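Local coordinates for protein bacterial regulatory proteins, TetR family (Nitrosomonas europaea, PDB 3NI7) that probably binds DNA and regulates transcription, as a two-chain, all-helical member of the TetR family of regulators, at residues A[13-18]-A[31-36]; A[23-28]-A[49-54]; A[57-62]-A[100-105]. All blocks are in the same frame, centred on the assembly; numbering follows the deposited sequence.

Contact 1: residues A[13-18]-A[31-36]; sequences VDTAVE and YDIAAR
T15 and A16 of helix 7-22 meet I33 of helix 30-36, and this apolar patch is the tight part of the contact. CG2 of T15 lies 3.4 Å from CG2 of I33, methyl against methyl, while CD1 of I33 reaches CB of A16 at 3.6 Å. T15 turns its methyl to the partner because CG2 stands anti to the backbone N; its hydroxyl OG1 is left beside that N and bonds to the carbonyl of A11, one turn back. The same methyl also touches the aliphatic start of R36, 3.8 Å from its CB.

Toward solvent the packing gives way to charge. The R36 chain, bent at chi2 (-111°), slides past T15 and crosses the E18 side chain at about a right angle. NH1 of R36 and OE1 of E18, 3.5 Å apart, form a salt bridge whose hydrogen bond is weak, with carboxylate and guanidinium planes 69° apart rather than paired flat. NH2 of R36 sits 3.4 Å from CB of E18, and the carbonyl O of T15 lies over one guanidinium face near its rim. R36 also leans on L19 and H22. The helix segments cross at 110°, 9.5 Å apart, with 30-36 inside the predicted helix-turn-helix: the first helix of a TetR-type DNA-binding domain packed across the first helix of that motif.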
ATOM      1  N   VAL A  13      12.175 -23.632   6.606  1.00 77.25           N
ATOM      2  CA  VAL A  13      11.100 -22.691   6.354  1.00 77.51           C
ATOM      3  C   VAL A  13       9.757 -23.323   6.685  1.00 78.24           C
ATOM      4  O   VAL A  13       8.978 -22.768   7.464  1.00 78.26           O
ATOM      5  CB  VAL A  13      11.083 -22.191   4.900  1.00 79.06           C
ATOM      6  CG1 VAL A  13       9.904 -21.339   4.698  1.00 79.27           C
ATOM      7  CG2 VAL A  13      12.335 -21.372   4.591  1.00 78.73           C
ATOM      8  N   ASP A  14       9.511 -24.506   6.136  1.00 79.66           N
ATOM      9  CA  ASP A  14       8.262 -25.209   6.433  1.00 81.19           C
ATOM     10  C   ASP A  14       8.060 -25.249   7.915  1.00 80.54           C
ATOM     11  O   ASP A  14       6.978 -24.954   8.408  1.00 81.71           O
ATOM     12  CB  ASP A  14       8.296 -26.633   5.917  1.00 83.53           C
ATOM     13  CG  ASP A  14       8.335 -26.696   4.418  1.00 86.98           C
ATOM     14  OD1 ASP A  14       8.111 -25.661   3.757  1.00 88.17           O
ATOM     15  OD2 ASP A  14       8.615 -27.775   3.876  1.00 92.43           O
ATOM     16  N   THR A  15       9.114 -25.618   8.620  1.00 79.67           N
ATOM     17  CA  THR A  15       9.019 -25.846  10.045  1.00 80.24           C
ATOM     18  C   THR A  15       8.674 -24.561  10.739  1.00 79.20           C
ATOM     19  O   THR A  15       7.771 -24.503  11.581  1.00 80.24           O
ATOM     20  CB  THR A  15      10.342 -26.394  10.583  1.00 80.30           C
ATOM     21  OG1 THR A  15      10.438 -27.763  10.169  1.00 83.31           O
ATOM     22  CG2 THR A  15      10.429 -26.277  12.122  1.00 80.45           C
ATOM     23  N   ALA A  16       9.409 -23.535  10.363  1.00 77.79           N
ATOM     24  CA  ALA A  16       9.243 -22.200  10.917  1.00 78.05           C
ATOM     25  C   ALA A  16       7.785 -21.782  10.775  1.00 79.44           C
ATOM     26  O   ALA A  16       7.166 -21.143  11.645  1.00 80.89           O
ATOM     27  CB  ALA A  16      10.100 -21.246  10.156  1.00 76.92           C
ATOM     28  N   VAL A  17       7.251 -22.125   9.626  1.00 79.82           N
ATOM     29  CA  VAL A  17       5.972 -21.601   9.231  1.00 81.09           C
ATOM     30  C   VAL A  17       4.823 -22.357   9.944  1.00 82.63           C
ATOM     31  O   VAL A  17       3.932 -21.737  10.554  1.00 83.40           O
ATOM     32  CB  VAL A  17       5.917 -21.592   7.726  1.00 81.36           C
ATOM     33  CG1 VAL A  17       4.779 -22.393   7.214  1.00 84.37           C
ATOM     34  CG2 VAL A  17       5.890 -20.188   7.279  1.00 82.05           C
ATOM     35  N   GLU A  18       4.901 -23.681   9.944  1.00 83.07           N
ATOM     36  CA  GLU A  18       4.038 -24.479  10.810  1.00 85.21           C
ATOM     37  C   GLU A  18       4.057 -24.011  12.266  1.00 85.48           C
ATOM     38  O   GLU A  18       3.020 -23.689  12.818  1.00 86.94           O
ATOM     39  CB  GLU A  18       4.389 -25.943  10.670  1.00 86.22           C
ATOM     40  CG  GLU A  18       3.733 -26.487   9.421  1.00 91.11           C
ATOM     41  CD  GLU A  18       4.455 -27.630   8.750  1.00 97.35           C
ATOM     42  OE1 GLU A  18       4.343 -28.795   9.263  1.00103.95           O
ATOM     43  OE2 GLU A  18       5.109 -27.344   7.698  1.00 98.14           O
ATOM     44  N   TYR A  31      15.691 -21.818  18.012  1.00 90.36           N
ATOM     45  CA  TYR A  31      15.941 -22.999  18.826  1.00 92.19           C
ATOM     46  C   TYR A  31      14.753 -23.942  18.731  1.00 91.87           C
ATOM     47  O   TYR A  31      14.916 -25.158  18.653  1.00 92.33           O
ATOM     48  CB  TYR A  31      16.180 -22.605  20.284  1.00 95.48           C
ATOM     49  N   ASP A  32      13.555 -23.370  18.733  1.00 91.81           N
ATOM     50  CA  ASP A  32      12.334 -24.155  18.624  1.00 91.73           C
ATOM     51  C   ASP A  32      12.300 -24.885  17.285  1.00 89.02           C
ATOM     52  O   ASP A  32      11.882 -26.040  17.210  1.00 90.18           O
ATOM     53  CB  ASP A  32      11.104 -23.259  18.771  1.00 91.96           C
ATOM     54  CG  ASP A  32      10.867 -22.827  20.203  1.00 97.77           C
ATOM     55  OD1 ASP A  32      11.081 -23.650  21.117  1.00102.55           O
ATOM     56  OD2 ASP A  32      10.468 -21.663  20.417  1.00100.29           O
ATOM     57  N   ILE A  33      12.740 -24.206  16.230  1.00 85.90           N
ATOM     58  CA  ILE A  33      12.750 -24.802  14.892  1.00 83.50           C
ATOM     59  C   ILE A  33      13.663 -26.003  14.956  1.00 84.52           C
ATOM     60  O   ILE A  33      13.344 -27.090  14.454  1.00 84.73           O
ATOM     61  CB  ILE A  33      13.272 -23.815  13.811  1.00 81.34           C
ATOM     62  CG1 ILE A  33      12.371 -22.583  13.695  1.00 79.89           C
ATOM     63  CG2 ILE A  33      13.331 -24.503  12.484  1.00 80.77           C
ATOM     64  CD1 ILE A  33      12.745 -21.674  12.619  1.00 76.79           C
ATOM     65  N   ALA A  34      14.813 -25.756  15.587  1.00 85.76           N
ATOM     66  CA  ALA A  34      15.858 -26.777  15.850  1.00 87.48           C
ATOM     67  C   ALA A  34      15.210 -27.950  16.564  1.00 89.68           C
ATOM     68  O   ALA A  34      15.387 -29.122  16.176  1.00 90.60           O
ATOM     69  CB  ALA A  34      17.008 -26.182  16.688  1.00 88.42           C
ATOM     70  N   ALA A  35      14.453 -27.607  17.604  1.00 90.74           N
ATOM     71  CA  ALA A  35      13.883 -28.597  18.491  1.00 94.45           C
ATOM     72  C   ALA A  35      12.897 -29.375  17.629  1.00 95.24           C
ATOM     73  O   ALA A  35      13.046 -30.590  17.521  1.00 98.24           O
ATOM     74  CB  ALA A  35      13.222 -27.940  19.679  1.00 95.57           C
ATOM     75  N   ARG A  36      12.046 -28.689  16.900  1.00 92.26           N
ATOM     76  CA  ARG A  36      11.083 -29.321  16.069  1.00 92.98           C
ATOM     77  C   ARG A  36      11.688 -30.218  15.043  1.00 93.20           C
ATOM     78  O   ARG A  36      11.106 -31.196  14.674  1.00 97.16           O
ATOM     79  CB  ARG A  36      10.348 -28.252  15.324  1.00 90.86           C
ATOM     80  CG  ARG A  36       8.875 -28.354  15.427  1.00 93.93           C
ATOM     81  CD  ARG A  36       8.289 -28.737  14.145  1.00 97.35           C
ATOM     82  NE  ARG A  36       6.911 -28.334  14.206  1.00101.82           N
ATOM     83  CZ  ARG A  36       6.106 -28.164  13.179  1.00102.07           C
ATOM     84  NH1 ARG A  36       6.529 -28.364  11.945  1.00101.77           N
ATOM     85  NH2 ARG A  36       4.869 -27.812  13.429  1.00104.13           N
TER

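Contact 2: residues A[23-28]-A[49-54]; sequences TSWEAV and REKDEL
The turn that links the first two helices of the TetR-type DNA-binding domain is tied here to the start of helix 51-69, chiefly by K51 reaching in among W25, E26 and V28. NZ of K51 gives a hydrogen bond to the carbonyl O of W25 at 2.7 Å and a weak one to O of V28 at 3.0 Å. The carbonyl O of E26 is as near as that of W25, but the angle is too poor for a bond; that oxygen takes one from R29 instead. W25 O is gripped twice, since the backbone N of V28 closes the type I beta turn from W25 to V28 onto it from the opposite face of the carbonyl plane. The three carbonyl oxygens probably offset the ammonium charge and the nearby like charge of the R29 guanidinium.

In the TetR_N fold this corner lies between helix 7-22 and the helix-turn-helix, so the lysine spans from helix 51-69, the fourth in the chain, back to the turn before the second. On its way it runs over the indole of W25: CE of K51 stands above one face, 3.8 Å from CE2, and NZ makes a cation-pi contact 4.6 Å from the centroid of the five-membered ring, only 5° off its normal. W25 offers that face with CG anti to the backbone N (chi1 174°). L54 comes at the ring edge instead, its CB 4.2 Å from CH2 of W25. CB of V28 adds an apolar touch 4.0 Å from CE of K51. Beyond the pair, A20 of helix 7-22 packs on both W25 and V28, and M105 of helix 99-108 touches W25.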
ATOM      1  N   THR A  23       1.194 -21.266  16.972  1.00100.11           N
ATOM      2  CA  THR A  23       1.383 -20.266  18.010  1.00101.86           C
ATOM      3  C   THR A  23       1.216 -18.852  17.512  1.00102.00           C
ATOM      4  O   THR A  23       0.131 -18.326  17.590  1.00105.44           O
ATOM      5  CB  THR A  23       2.741 -20.455  18.685  1.00 99.88           C
ATOM      6  OG1 THR A  23       3.785 -20.274  17.723  1.00 95.97           O
ATOM      7  CG2 THR A  23       2.787 -21.812  19.181  1.00 99.51           C
ATOM      8  N   SER A  24       2.297 -18.245  17.063  1.00 99.65           N
ATOM      9  CA  SER A  24       2.265 -17.060  16.245  1.00100.14           C
ATOM     10  C   SER A  24       3.661 -16.957  15.631  1.00 97.23           C
ATOM     11  O   SER A  24       4.530 -17.778  15.895  1.00 95.93           O
ATOM     12  CB  SER A  24       1.915 -15.765  16.989  1.00104.75           C
ATOM     13  OG  SER A  24       2.796 -15.526  18.053  1.00105.73           O
ATOM     14  N   TRP A  25       3.850 -15.967  14.777  1.00 97.58           N
ATOM     15  CA  TRP A  25       5.130 -15.650  14.193  1.00 95.22           C
ATOM     16  C   TRP A  25       6.039 -15.077  15.282  1.00 97.46           C
ATOM     17  O   TRP A  25       7.142 -15.630  15.556  1.00 96.54           O
ATOM     18  CB  TRP A  25       4.943 -14.637  13.059  1.00 96.74           C
ATOM     19  CG  TRP A  25       6.184 -14.148  12.506  1.00 95.10           C
ATOM     20  CD1 TRP A  25       6.653 -12.881  12.547  1.00 97.98           C
ATOM     21  CD2 TRP A  25       7.163 -14.927  11.838  1.00 90.70           C
ATOM     22  NE1 TRP A  25       7.878 -12.817  11.937  1.00 96.61           N
ATOM     23  CE2 TRP A  25       8.216 -14.067  11.504  1.00 91.98           C
ATOM     24  CE3 TRP A  25       7.253 -16.274  11.493  1.00 87.74           C
ATOM     25  CZ2 TRP A  25       9.347 -14.511  10.845  1.00 91.59           C
ATOM     26  CZ3 TRP A  25       8.382 -16.721  10.840  1.00 85.69           C
ATOM     27  CH2 TRP A  25       9.412 -15.852  10.527  1.00 88.18           C
ATOM     28  N   GLU A  26       5.594 -13.992  15.920  1.00101.44           N
ATOM     29  CA  GLU A  26       6.343 -13.382  17.041  1.00104.44           C
ATOM     30  C   GLU A  26       6.930 -14.407  18.001  1.00102.91           C
ATOM     31  O   GLU A  26       8.076 -14.298  18.395  1.00103.23           O
ATOM     32  CB  GLU A  26       5.455 -12.462  17.844  1.00110.14           C
ATOM     33  CG  GLU A  26       6.156 -11.789  18.994  1.00115.78           C
ATOM     34  CD  GLU A  26       5.314 -11.773  20.250  1.00122.52           C
ATOM     35  OE1 GLU A  26       4.116 -11.363  20.172  1.00123.91           O
ATOM     36  OE2 GLU A  26       5.872 -12.163  21.315  1.00125.65           O
ATOM     37  N   ALA A  27       6.141 -15.410  18.350  1.00101.92           N
ATOM     38  CA  ALA A  27       6.565 -16.487  19.244  1.00101.51           C
ATOM     39  C   ALA A  27       7.678 -17.395  18.681  1.00 97.97           C
ATOM     40  O   ALA A  27       8.316 -18.179  19.446  1.00 97.94           O
ATOM     41  CB  ALA A  27       5.372 -17.337  19.608  1.00101.99           C
ATOM     42  N   VAL A  28       7.930 -17.304  17.373  1.00 94.99           N
ATOM     43  CA  VAL A  28       8.824 -18.267  16.748  1.00 92.23           C
ATOM     44  C   VAL A  28      10.293 -17.955  17.022  1.00 93.03           C
ATOM     45  O   VAL A  28      10.775 -16.874  16.670  1.00 94.81           O
ATOM     46  CB  VAL A  28       8.676 -18.306  15.237  1.00 89.44           C
ATOM     47  CG1 VAL A  28       9.806 -19.161  14.647  1.00 88.15           C
ATOM     48  CG2 VAL A  28       7.334 -18.836  14.840  1.00 88.90           C
ATOM     49  N   ARG A  49      20.691 -17.083  10.179  1.00 89.02           N
ATOM     50  CA  ARG A  49      21.239 -16.467  11.384  1.00 92.71           C
ATOM     51  C   ARG A  49      20.233 -15.557  12.102  1.00 93.96           C
ATOM     52  O   ARG A  49      20.436 -15.220  13.264  1.00 96.17           O
ATOM     53  CB  ARG A  49      22.516 -15.699  11.020  1.00 97.57           C
ATOM     54  CG  ARG A  49      23.584 -16.632  10.448  1.00 98.22           C
ATOM     55  CD  ARG A  49      24.803 -15.940  10.124  1.00103.63           C
ATOM     56  NE  ARG A  49      25.581 -15.679  11.329  1.00110.52           N
ATOM     57  CZ  ARG A  49      25.726 -14.488  11.910  1.00116.79           C
ATOM     58  NH1 ARG A  49      25.119 -13.408  11.424  1.00119.16           N
ATOM     59  NH2 ARG A  49      26.500 -14.372  12.990  1.00122.38           N
ATOM     60  N   GLU A  50      19.145 -15.188  11.408  1.00 93.12           N
ATOM     61  CA  GLU A  50      18.113 -14.245  11.919  1.00 94.71           C
ATOM     62  C   GLU A  50      16.722 -14.640  11.473  1.00 91.03           C
ATOM     63  O   GLU A  50      16.557 -15.282  10.452  1.00 89.22           O
ATOM     64  CB  GLU A  50      18.358 -12.827  11.401  1.00 99.48           C
ATOM     65  CG  GLU A  50      19.335 -11.970  12.190  1.00106.25           C
ATOM     66  CD  GLU A  50      19.430 -10.531  11.631  1.00114.41           C
ATOM     67  OE1 GLU A  50      18.434 -10.018  11.075  1.00115.83           O
ATOM     68  OE2 GLU A  50      20.501  -9.901  11.741  1.00120.92           O
ATOM     69  N   LYS A  51      15.725 -14.206  12.227  1.00111.20           N
ATOM     70  CA  LYS A  51      14.328 -14.509  11.944  1.00108.10           C
ATOM     71  C   LYS A  51      13.869 -13.836  10.616  1.00104.62           C
ATOM     72  O   LYS A  51      13.187 -14.440   9.770  1.00101.07           O
ATOM     73  CB  LYS A  51      13.496 -14.046  13.145  1.00111.32           C
ATOM     74  CG  LYS A  51      12.283 -14.895  13.467  1.00110.28           C
ATOM     75  CD  LYS A  51      11.644 -14.436  14.787  1.00113.25           C
ATOM     76  CE  LYS A  51      10.114 -14.581  14.755  1.00112.33           C
ATOM     77  NZ  LYS A  51       9.477 -14.288  16.071  1.00116.05           N
ATOM     78  N   ASP A  52      14.271 -12.592  10.405  1.00105.48           N
ATOM     79  CA  ASP A  52      14.014 -11.942   9.117  1.00102.87           C
ATOM     80  C   ASP A  52      14.430 -12.848   7.980  1.00 99.02           C
ATOM     81  O   ASP A  52      13.711 -13.035   7.084  1.00 96.69           O
ATOM     82  CB  ASP A  52      14.860 -10.668   8.961  1.00106.01           C
ATOM     83  CG  ASP A  52      14.363  -9.509   9.809  1.00111.12           C
ATOM     84  OD1 ASP A  52      13.139  -9.214   9.723  1.00110.68           O
ATOM     85  OD2 ASP A  52      15.217  -8.893  10.529  1.00116.93           O
ATOM     86  N   GLU A  53      15.640 -13.384   8.007  1.00 99.75           N
ATOM     87  CA  GLU A  53      16.158 -14.128   6.858  1.00 97.18           C
ATOM     88  C   GLU A  53      15.135 -15.123   6.371  1.00 93.55           C
ATOM     89  O   GLU A  53      15.129 -15.436   5.193  1.00 92.33           O
ATOM     90  CB  GLU A  53      17.496 -14.810   7.187  1.00 99.46           C
ATOM     91  CG  GLU A  53      18.659 -13.832   7.250  1.00104.02           C
ATOM     92  CD  GLU A  53      20.012 -14.484   7.598  1.00112.19           C
ATOM     93  OE1 GLU A  53      20.116 -15.745   7.656  1.00114.01           O
ATOM     94  OE2 GLU A  53      20.999 -13.716   7.840  1.00119.20           O
ATOM     95  N   LEU A  54      14.277 -15.604   7.280  1.00 92.58           N
ATOM     96  CA  LEU A  54      13.208 -16.562   6.945  1.00 90.20           C
ATOM     97  C   LEU A  54      12.044 -15.952   6.120  1.00 87.87           C
ATOM     98  O   LEU A  54      11.471 -16.569   5.206  1.00 85.52           O
ATOM     99  CB  LEU A  54      12.655 -17.190   8.233  1.00 91.93           C
ATOM    100  CG  LEU A  54      13.591 -18.082   9.083  1.00 92.58           C
ATOM    101  CD1 LEU A  54      13.200 -18.024  10.552  1.00 92.13           C
ATOM    102  CD2 LEU A  54      13.526 -19.508   8.588  1.00 90.12           C
TER

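Contact 3: residues A[57-62]-A[100-105]; sequences AWFDRA and KVTRQM
NE1 of W58 gives a hydrogen bond to OG1 of T102, 2.8 Å long and fairly straight at 161°, and it is the polar centre of an otherwise apolar contact. The hydroxyl meets the indole at its edge, nearly in the ring plane, where the N-H points. Next to it SE of selenomethionine M105 approaches CD1 of W58 at 3.5 Å, a Met-aromatic contact that comes in obliquely, 4.2 Å from the centroid of the five-membered ring. F59 flanks the pair: its CZ lies 4.2 Å from CG2 of T102, its CE1 4.4 Å from SE of M105, and CD1 of W58 sits over one of its faces.

A side-chain torsion and one further bond position these groups. W58 CG stands anti to the backbone N (chi1 -172°), sending the indole toward segment 100-105, whose axis is 12.1 Å from that of 57-62. OG1 of T102 is also hydrogen-bonded to the carbonyl O of Q98, in the loop leading into helix 99-108, so a second bond helps to fix the hydroxyl that accepts the indole N-H. A leucine in place of W58 would probably leave OG1 of T102 without its indole donor and open a gap beside SE of M105.

Farther out, V13 of helix 7-22 packs on W58 while L95 of helix 80-96 touches it too, and W91 of that helix lies against F59. W163 of helix 149-164 reaches T102. Helix 51-69, which runs on from the helix-turn-helix region, is thus packed against helix 99-108 amid helices 7-22, 80-96 and 149-164.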
ATOM      1  N   ALA A  57      13.188 -15.966   2.675  1.00 83.80           N
ATOM      2  CA  ALA A  57      13.009 -17.284   2.035  1.00 83.37           C
ATOM      3  C   ALA A  57      11.520 -17.591   1.681  1.00 81.94           C
ATOM      4  O   ALA A  57      11.214 -18.210   0.641  1.00 81.21           O
ATOM      5  CB  ALA A  57      13.551 -18.324   2.857  1.00 84.52           C
ATOM      6  N   TRP A  58      10.609 -17.117   2.523  1.00 81.63           N
ATOM      7  CA  TRP A  58       9.199 -17.350   2.301  1.00 81.70           C
ATOM      8  C   TRP A  58       8.726 -16.628   1.016  1.00 80.61           C
ATOM      9  O   TRP A  58       8.013 -17.193   0.162  1.00 79.79           O
ATOM     10  CB  TRP A  58       8.392 -16.827   3.499  1.00 82.42           C
ATOM     11  CG  TRP A  58       6.952 -17.176   3.472  1.00 81.96           C
ATOM     12  CD1 TRP A  58       5.917 -16.324   3.500  1.00 82.35           C
ATOM     13  CD2 TRP A  58       6.394 -18.487   3.431  1.00 82.81           C
ATOM     14  NE1 TRP A  58       4.728 -17.016   3.493  1.00 82.85           N
ATOM     15  CE2 TRP A  58       5.009 -18.349   3.437  1.00 82.10           C
ATOM     16  CE3 TRP A  58       6.945 -19.770   3.404  1.00 84.94           C
ATOM     17  CZ2 TRP A  58       4.169 -19.416   3.399  1.00 85.19           C
ATOM     18  CZ3 TRP A  58       6.116 -20.835   3.366  1.00 86.25           C
ATOM     19  CH2 TRP A  58       4.739 -20.662   3.358  1.00 88.04           C
ATOM     20  N   PHE A  59       9.106 -15.361   0.917  1.00 80.33           N
ATOM     21  CA  PHE A  59       8.742 -14.567  -0.232  1.00 79.33           C
ATOM     22  C   PHE A  59       9.529 -14.996  -1.468  1.00 80.39           C
ATOM     23  O   PHE A  59       9.043 -14.894  -2.563  1.00 80.61           O
ATOM     24  CB  PHE A  59       8.903 -13.097   0.086  1.00 79.02           C
ATOM     25  CG  PHE A  59       7.820 -12.581   0.972  1.00 79.15           C
ATOM     26  CD1 PHE A  59       7.934 -12.588   2.332  1.00 83.27           C
ATOM     27  CD2 PHE A  59       6.674 -12.106   0.447  1.00 78.34           C
ATOM     28  CE1 PHE A  59       6.899 -12.110   3.157  1.00 83.30           C
ATOM     29  CE2 PHE A  59       5.650 -11.644   1.271  1.00 80.02           C
ATOM     30  CZ  PHE A  59       5.788 -11.657   2.635  1.00 81.01           C
ATOM     31  N   ASP A  60      10.714 -15.548  -1.309  1.00 82.51           N
ATOM     32  CA  ASP A  60      11.393 -16.093  -2.474  1.00 83.96           C
ATOM     33  C   ASP A  60      10.729 -17.348  -2.946  1.00 84.19           C
ATOM     34  O   ASP A  60      10.776 -17.686  -4.129  1.00 85.23           O
ATOM     35  CB  ASP A  60      12.842 -16.354  -2.178  1.00 85.77           C
ATOM     36  CG  ASP A  60      13.662 -15.136  -2.382  1.00 89.94           C
ATOM     37  OD1 ASP A  60      13.234 -14.290  -3.251  1.00 94.25           O
ATOM     38  OD2 ASP A  60      14.712 -15.002  -1.710  1.00 95.55           O
ATOM     39  N   ARG A  61      10.115 -18.065  -2.025  1.00 83.92           N
ATOM     40  CA  ARG A  61       9.476 -19.290  -2.440  1.00 85.07           C
ATOM     41  C   ARG A  61       8.322 -18.951  -3.394  1.00 84.39           C
ATOM     42  O   ARG A  61       8.159 -19.594  -4.440  1.00 86.28           O
ATOM     43  CB  ARG A  61       9.009 -20.111  -1.235  1.00 85.67           C
ATOM     44  CG  ARG A  61       8.421 -21.414  -1.660  1.00 87.04           C
ATOM     45  CD  ARG A  61       8.077 -22.230  -0.508  1.00 88.30           C
ATOM     46  NE  ARG A  61       9.271 -22.673   0.138  1.00 89.47           N
ATOM     47  CZ  ARG A  61       9.286 -23.537   1.135  1.00 92.34           C
ATOM     48  NH1 ARG A  61       8.139 -24.034   1.590  1.00 89.79           N
ATOM     49  NH2 ARG A  61      10.472 -23.878   1.702  1.00 96.11           N
ATOM     50  N   ALA A  62       7.530 -17.938  -3.037  1.00 82.49           N
ATOM     51  CA  ALA A  62       6.454 -17.429  -3.926  1.00 81.38           C
ATOM     52  C   ALA A  62       7.033 -16.989  -5.282  1.00 81.48           C
ATOM     53  O   ALA A  62       6.704 -17.553  -6.330  1.00 82.22           O
ATOM     54  CB  ALA A  62       5.756 -16.271  -3.270  1.00 79.70           C
ATOM     55  N   LYS A 100      -2.361 -16.433   7.337  1.00 97.31           N
ATOM     56  CA  LYS A 100      -2.234 -15.784   8.673  1.00100.29           C
ATOM     57  C   LYS A 100      -0.743 -15.561   9.107  1.00 99.22           C
ATOM     58  O   LYS A 100      -0.403 -14.562   9.751  1.00100.77           O
ATOM     59  CB  LYS A 100      -2.993 -16.553   9.782  1.00104.43           C
ATOM     60  N   VAL A 101       0.148 -16.484   8.782  1.00 96.81           N
ATOM     61  CA  VAL A 101       1.560 -16.282   9.124  1.00 95.44           C
ATOM     62  C   VAL A 101       2.113 -15.129   8.281  1.00 92.96           C
ATOM     63  O   VAL A 101       2.705 -14.163   8.799  1.00 93.57           O
ATOM     64  CB  VAL A 101       2.359 -17.552   8.848  1.00 93.93           C
ATOM     65  CG1 VAL A 101       3.838 -17.281   8.842  1.00 90.99           C
ATOM     66  CG2 VAL A 101       1.987 -18.598   9.847  1.00 96.96           C
ATOM     67  N   THR A 102       1.913 -15.243   6.973  1.00 90.00           N
ATOM     68  CA  THR A 102       2.332 -14.201   6.059  1.00 88.02           C
ATOM     69  C   THR A 102       1.835 -12.853   6.544  1.00 90.42           C
ATOM     70  O   THR A 102       2.584 -11.908   6.620  1.00 91.48           O
ATOM     71  CB  THR A 102       1.772 -14.417   4.669  1.00 85.41           C
ATOM     72  OG1 THR A 102       2.330 -15.622   4.124  1.00 84.67           O
ATOM     73  CG2 THR A 102       2.123 -13.260   3.788  1.00 81.94           C
ATOM     74  N   ARG A 103       0.564 -12.763   6.881  1.00 92.68           N
ATOM     75  CA  ARG A 103       0.036 -11.512   7.378  1.00 95.71           C
ATOM     76  C   ARG A 103       0.872 -11.050   8.547  1.00 98.33           C
ATOM     77  O   ARG A 103       1.320  -9.910   8.573  1.00 99.26           O
ATOM     78  CB  ARG A 103      -1.443 -11.630   7.792  1.00 99.01           C
ATOM     79  CG  ARG A 103      -2.038 -10.299   8.306  1.00104.47           C
ATOM     80  CD  ARG A 103      -3.573 -10.285   8.439  1.00110.19           C
ATOM     81  NE  ARG A 103      -4.090 -11.355   9.295  1.00114.99           N
ATOM     82  CZ  ARG A 103      -4.849 -12.380   8.889  1.00115.84           C
ATOM     83  NH1 ARG A 103      -5.206 -12.536   7.613  1.00112.72           N
ATOM     84  NH2 ARG A 103      -5.260 -13.277   9.777  1.00120.04           N
ATOM     85  N   GLN A 104       1.088 -11.941   9.502  1.00100.29           N
ATOM     86  CA  GLN A 104       1.813 -11.602  10.712  1.00104.01           C
ATOM     87  C   GLN A 104       3.218 -11.114  10.381  1.00102.70           C
ATOM     88  O   GLN A 104       3.681 -10.111  10.928  1.00104.59           O
ATOM     89  CB  GLN A 104       1.838 -12.802  11.647  1.00106.23           C
ATOM     90  CG  GLN A 104       0.471 -13.026  12.314  1.00110.18           C
ATOM     91  CD  GLN A 104       0.427 -14.262  13.239  1.00113.15           C
ATOM     92  OE1 GLN A 104       0.979 -15.316  12.911  1.00112.30           O
ATOM     93  NE2 GLN A 104      -0.223 -14.123  14.396  1.00115.75           N
HETATM   94  N   MSE A 105       3.871 -11.797   9.451  1.00 99.74           N
HETATM   95  CA  MSE A 105       5.193 -11.382   8.993  1.00 99.69           C
HETATM   96  C   MSE A 105       5.258  -9.920   8.534  1.00100.76           C
HETATM   97  O   MSE A 105       6.252  -9.212   8.815  1.00102.58           O
HETATM   98  CB  MSE A 105       5.651 -12.247   7.817  1.00 96.11           C
HETATM   99  CG  MSE A 105       6.063 -13.659   8.192  1.00 98.62           C
HETATM  100 SE   MSE A 105       6.441 -14.814   6.629  1.00105.07          SE
HETATM  101  CE  MSE A 105       7.386 -16.242   7.595  1.00 99.72           C
TER

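Overall arrangement
Contact 3 lies deepest, its centre about 5 Å from that of the chain, and its touching residues are all buried; contacts 1 and 2, their centres about 19 and 16 Å from it, each pair a buried apolar part with a more exposed polar one. The chemistry follows: one indole N-H to hydroxyl bond amid aromatic and selenium packing in contact 3, a long salt bridge at the rim of contact 1, and an ammonium group on turn carbonyls in contact 2. Helix 51-69 serves both 2 and 3. I33 and A16 of contact 1 touch L54 of contact 2, Q104 of contact 3 packs beside S24 of contact 2, and a D14–R61 salt bridge joins contacts 1 and 3.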